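Local coordinates for protein uncharacterized conserved (Bdellovibrio bacteriovorus, PDB 7O21) that probably trims peptidoglycan as an LD-carboxypeptidase of the YkuD family, pairing a catalytic domain with an NTF2-like domain, and helps generate the curvature of the predatory cell, at residues K184-H187 with D188-R191; I254-N258 with D259-V263. All blocks are in the same frame, centred on the assembly; numbering follows the deposited sequence.

Two local contacts, their centres about 15 Å apart, illustrate how chemistry follows place in a fold. Contact 1 lies in the first turns of helix 184-206, well out from the middle of the chain and only partly buried; contact 2 is the end of the hairpin formed by strands 246-257 and 260-270, largely buried and nearer the centre. The helix is knit by i to i+4 backbone bonds and by charged side chains, the hairpin by cross-strand backbone bonds and aliphatic packing. Strand 30-32 touches both, and further along the same helix Leu194, Ser195 and Val198 pack on residues of contact 2. Both lie away from the predicted catalytic residues.

Contact 1 of 2, residues K184-H187 with D188-R191; sequences KSEH and DKRR
Glu186 and Arg190, one helical turn apart, form a salt bridge in which Arg190 NE donates to Glu186 OE2 at 2.9 Å, with a nearly straight N-H...O angle of 168°. The oxygen accepts through its anti lone pair and sits at the guanidinium edge, close to that group's plane. The carboxylate itself stands almost perpendicular to the guanidinium, and the bridge rests on OE2 alone. Glu186 reaches its partner by bending at chi2 (56°), whereas Arg190 runs extended from CG to NE, with Arg190 CG 3.3 Å from Glu186 O.

A second bridge, i to i+3, joins Asp188 and Arg191. Arg191 NH2 approaches Asp188 OD1 at 2.8 Å on the syn side, somewhat out of the carboxylate plane, and NE adds a weak bond to the same oxygen. Arg191 NH1 turns to Gln32 OE1, which helps fix the guanidinium's rotation.

Beneath these side chains the backbone supplies the spacing: Asp188 N bonds to Lys184 O at 2.9 Å, and the next three amides repeat the step, ending with Arg191 N on His187 O. Buried His187 faces the body of the protein, where NE2 is bonded to Leu30 O and the side chain touches Leu31 and Ile63. Lys189 NZ makes a salt bridge with Asp193 one turn on. Glu186 N is hydrogen-bonded to Ser183 OG, just ahead of the helix. Regular i to i+4 bonding with charged pairs at i+3 and i+4 is characteristic of a partly exposed alpha helix, here the start of helix 184-206.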
loop_
_atom_site.group_PDB
_atom_site.type_symbol
_atom_site.label_atom_id
_atom_site.label_comp_id
_atom_site.label_asym_id
_atom_site.label_seq_id
_atom_site.Cartn_x
_atom_site.Cartn_y
_atom_site.Cartn_z
ATOM N N LYS A 184 25.843 -25.016 -8.524
ATOM C CA LYS A 184 25.535 -24.129 -9.640
ATOM C C LYS A 184 24.793 -24.876 -10.739
ATOM O O LYS A 184 23.899 -24.319 -11.385
ATOM C CB LYS A 184 26.821 -23.517 -10.194
ATOM C CG LYS A 184 27.268 -22.273 -9.465
ATOM C CD LYS A 184 28.637 -21.828 -9.942
ATOM C CE LYS A 184 29.292 -20.912 -8.922
ATOM N NZ LYS A 184 30.340 -21.609 -8.131
ATOM N N SER A 185 25.164 -26.138 -10.978
ATOM C CA SER A 185 24.437 -26.965 -11.945
ATOM C C SER A 185 22.982 -27.152 -11.550
ATOM O O SER A 185 22.075 -26.993 -12.380
ATOM C CB SER A 185 25.095 -28.337 -12.099
ATOM O OG SER A 185 24.709 -28.914 -13.328
ATOM N N GLU A 186 22.746 -27.560 -10.304
ATOM C CA GLU A 186 21.382 -27.737 -9.831
ATOM C C GLU A 186 20.625 -26.416 -9.872
ATOM O O GLU A 186 19.453 -26.374 -10.266
ATOM C CB GLU A 186 21.396 -28.282 -8.404
ATOM C CG GLU A 186 20.034 -28.519 -7.796
ATOM C CD GLU A 186 19.162 -29.440 -8.629
ATOM O OE1 GLU A 186 19.704 -30.258 -9.406
ATOM O OE2 GLU A 186 17.926 -29.345 -8.498
ATOM N N HIS A 187 21.289 -25.321 -9.486
ATOM C CA HIS A 187 20.644 -24.006 -9.490
ATOM C C HIS A 187 20.218 -23.617 -10.895
ATOM O O HIS A 187 19.084 -23.167 -11.114
ATOM C CB HIS A 187 21.590 -22.946 -8.925
ATOM C CG HIS A 187 20.898 -21.681 -8.527
ATOM N ND1 HIS A 187 20.728 -20.620 -9.389
ATOM C CD2 HIS A 187 20.325 -21.317 -7.357
ATOM C CE1 HIS A 187 20.083 -19.650 -8.764
ATOM N NE2 HIS A 187 19.817 -20.053 -7.534
ATOM N N ASP A 188 21.113 -23.786 -11.870
ATOM C CA ASP A 188 20.772 -23.435 -13.243
ATOM C C ASP A 188 19.650 -24.315 -13.777
ATOM O O ASP A 188 18.794 -23.847 -14.538
ATOM C CB ASP A 188 21.994 -23.520 -14.152
ATOM C CG ASP A 188 21.703 -23.009 -15.541
ATOM O OD1 ASP A 188 21.522 -21.782 -15.692
ATOM O OD2 ASP A 188 21.630 -23.830 -16.480
ATOM N N LYS A 189 19.638 -25.590 -13.394
ATOM C CA LYS A 189 18.559 -26.470 -13.822
ATOM C C LYS A 189 17.223 -25.959 -13.306
ATOM O O LYS A 189 16.253 -25.851 -14.062
ATOM C CB LYS A 189 18.835 -27.898 -13.346
ATOM C CG LYS A 189 17.827 -28.926 -13.836
ATOM C CD LYS A 189 16.767 -29.206 -12.784
ATOM C CE LYS A 189 15.774 -30.265 -13.258
ATOM N NZ LYS A 189 15.270 -30.012 -14.642
ATOM N N ARG A 190 17.164 -25.626 -12.016
ATOM C CA ARG A 190 15.939 -25.082 -11.435
ATOM C C ARG A 190 15.541 -23.771 -12.094
ATOM O O ARG A 190 14.354 -23.543 -12.366
ATOM C CB ARG A 190 16.117 -24.892 -9.932
ATOM C CG ARG A 190 16.368 -26.189 -9.196
ATOM C CD ARG A 190 16.246 -26.004 -7.705
ATOM N NE ARG A 190 16.629 -27.217 -6.994
ATOM C CZ ARG A 190 16.278 -27.486 -5.743
ATOM N NH1 ARG A 190 15.526 -26.628 -5.062
ATOM N NH2 ARG A 190 16.681 -28.612 -5.176
ATOM N N ARG A 191 16.514 -22.891 -12.346
ATOM C CA ARG A 191 16.204 -21.630 -13.012
ATOM C C ARG A 191 15.599 -21.874 -14.389
ATOM O O ARG A 191 14.593 -21.257 -14.751
ATOM C CB ARG A 191 17.459 -20.758 -13.108
ATOM C CG ARG A 191 17.209 -19.365 -13.682
ATOM C CD ARG A 191 18.508 -18.618 -14.012
ATOM N NE ARG A 191 19.326 -19.335 -14.991
ATOM C CZ ARG A 191 19.058 -19.387 -16.292
ATOM N NH1 ARG A 191 17.996 -18.757 -16.782
ATOM N NH2 ARG A 191 19.851 -20.071 -17.104
#

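Contact 2 of 2, residues I254-N258 with D259-V263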
loop_
_atom_site.group_PDB
_atom_site.type_symbol
_atom_site.label_atom_id
_atom_site.label_comp_id
_atom_site.label_asym_id
_atom_site.label_seq_id
_atom_site.Cartn_x
_atom_site.Cartn_y
_atom_site.Cartn_z
ATOM N N ILE A 254 12.744 -14.218 -10.307
ATOM C CA ILE A 254 12.074 -15.489 -10.027
ATOM C C ILE A 254 12.506 -15.942 -8.641
ATOM O O ILE A 254 13.703 -16.149 -8.396
ATOM C CB ILE A 254 12.407 -16.584 -11.053
ATOM C CG1 ILE A 254 12.117 -16.080 -12.464
ATOM C CG2 ILE A 254 11.592 -17.858 -10.742
ATOM C CD1 ILE A 254 12.531 -17.059 -13.578
ATOM N N VAL A 255 11.541 -16.065 -7.731
ATOM C CA VAL A 255 11.765 -16.604 -6.394
ATOM C C VAL A 255 10.778 -17.746 -6.183
ATOM O O VAL A 255 9.574 -17.587 -6.411
ATOM C CB VAL A 255 11.577 -15.531 -5.311
ATOM C CG1 VAL A 255 11.835 -16.117 -3.932
ATOM C CG2 VAL A 255 12.540 -14.390 -5.558
ATOM N N GLN A 256 11.289 -18.888 -5.724
ATOM C CA GLN A 256 10.450 -20.047 -5.438
ATOM C C GLN A 256 10.860 -20.581 -4.078
ATOM O O GLN A 256 11.979 -21.070 -3.917
ATOM C CB GLN A 256 10.625 -21.121 -6.509
ATOM C CG GLN A 256 9.428 -22.057 -6.617
ATOM C CD GLN A 256 9.322 -23.020 -5.451
ATOM O OE1 GLN A 256 8.391 -22.945 -4.630
ATOM N NE2 GLN A 256 10.274 -23.941 -5.374
ATOM N N HIS A 257 9.965 -20.480 -3.103
ATOM C CA HIS A 257 10.253 -20.912 -1.746
ATOM C C HIS A 257 9.005 -21.536 -1.135
ATOM O O HIS A 257 7.914 -20.970 -1.232
ATOM C CB HIS A 257 10.744 -19.723 -0.907
ATOM C CG HIS A 257 11.102 -20.085 0.494
ATOM N ND1 HIS A 257 10.305 -19.760 1.571
ATOM C CD2 HIS A 257 12.160 -20.757 0.995
ATOM C CE1 HIS A 257 10.867 -20.204 2.678
ATOM N NE2 HIS A 257 11.986 -20.827 2.356
ATOM N N ASN A 258 9.167 -22.703 -0.499
ATOM C CA ASN A 258 8.041 -23.431 0.124
ATOM C C ASN A 258 6.974 -23.643 -0.949
ATOM O O ASN A 258 7.275 -24.181 -2.024
ATOM C CB ASN A 258 7.559 -22.722 1.385
ATOM C CG ASN A 258 8.483 -22.926 2.573
ATOM O OD1 ASN A 258 9.271 -23.860 2.594
ATOM N ND2 ASN A 258 8.373 -22.052 3.567
ATOM N N ASP A 259 5.739 -23.229 -0.718
ATOM C CA ASP A 259 4.668 -23.413 -1.683
ATOM C C ASP A 259 4.585 -22.294 -2.714
ATOM O O ASP A 259 3.757 -22.379 -3.623
ATOM C CB ASP A 259 3.334 -23.503 -0.931
ATOM C CG ASP A 259 3.085 -22.295 -0.009
ATOM O OD1 ASP A 259 4.051 -21.752 0.597
ATOM O OD2 ASP A 259 1.908 -21.884 0.122
ATOM N N GLN A 260 5.425 -21.270 -2.616
ATOM C CA GLN A 260 5.210 -20.001 -3.312
ATOM C C GLN A 260 6.138 -19.830 -4.509
ATOM O O GLN A 260 7.298 -20.266 -4.494
ATOM C CB GLN A 260 5.467 -18.842 -2.345
ATOM C CG GLN A 260 4.435 -18.740 -1.238
ATOM C CD GLN A 260 4.802 -17.719 -0.194
ATOM O OE1 GLN A 260 5.822 -17.019 -0.310
ATOM N NE2 GLN A 260 3.995 -17.639 0.852
ATOM N N LEU A 261 5.608 -19.181 -5.548
ATOM C CA LEU A 261 6.382 -18.744 -6.703
ATOM C C LEU A 261 6.021 -17.295 -6.976
ATOM O O LEU A 261 4.838 -16.959 -7.067
ATOM C CB LEU A 261 6.069 -19.586 -7.949
ATOM C CG LEU A 261 6.691 -19.137 -9.280
ATOM C CD1 LEU A 261 8.203 -19.252 -9.253
ATOM C CD2 LEU A 261 6.122 -19.934 -10.446
ATOM N N LEU A 262 7.043 -16.438 -7.083
ATOM C CA LEU A 262 6.855 -15.029 -7.407
ATOM C C LEU A 262 7.706 -14.727 -8.630
ATOM O O LEU A 262 8.907 -15.035 -8.649
ATOM C CB LEU A 262 7.290 -14.150 -6.229
ATOM C CG LEU A 262 6.992 -12.648 -6.207
ATOM C CD1 LEU A 262 7.905 -11.870 -7.142
ATOM C CD2 LEU A 262 5.549 -12.327 -6.461
ATOM N N VAL A 263 7.081 -14.150 -9.655
ATOM C CA VAL A 263 7.760 -13.723 -10.872
ATOM C C VAL A 263 7.418 -12.258 -11.093
ATOM O O VAL A 263 6.247 -11.880 -11.035
ATOM C CB VAL A 263 7.318 -14.569 -12.083
ATOM C CG1 VAL A 263 7.994 -14.099 -13.343
ATOM C CG2 VAL A 263 7.658 -16.041 -11.838
HETATM O O HOH W 1 7.990 -18.174 1.043
#
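With Leu261 CG opposite its amide nitrogen and the next torsion at 65°, Leu261 CD1 swings back to 4.0 Å from Ile254 CG2, and the two side chains lie side by side, pointing the same way. They belong to a beta hairpin closed by a type II' turn from His257 to Gln260, whose antiparallel strands form neighbouring members of the curved sheet of the NTF2-like domain. Asn258 takes the positive phi (55°) that the first corner of such a turn requires.

Four backbone bonds hold the strands in register. Val255 and Leu262 make a hydrogen-bonded pair: Val255 N donates to Leu262 O at 3.0 Å, while Leu262 N returns a bond of 2.9 Å to Val255 O. Nearer the turn, His257 and Gln260 repeat the exchange less ideally; Gln260 N meets His257 O from above the carbonyl plane, and the His257 N to Gln260 O bond is bent to 146°. Between these pairs, Gln256 and Leu261 form an antiparallel non-hydrogen-bonded pair; a CA-H...O contact brings Leu261 CA within 3.4 Å of Val255 O, and Gln256 CA makes another to Gln260 O.

The faces differ in their surroundings. Ile254, Leu261 and Val263 turn to helix 184-206, where Leu194 lies against both Ile254 and Leu261. Val255, Leu262, His257 and Gln260 occupy the other face, and Leu262 packs on Thr281 and Tyr283 of the next strand. The His257 ring stacks with Phe176, and the carboxamide carbon Asn258 CG lies over one ring face, offset toward the rim. In the plane of that ring, a water 2.9 Å from His257 ND1 donates a hydrogen bond of 2.8 Å to Gln260 OE1.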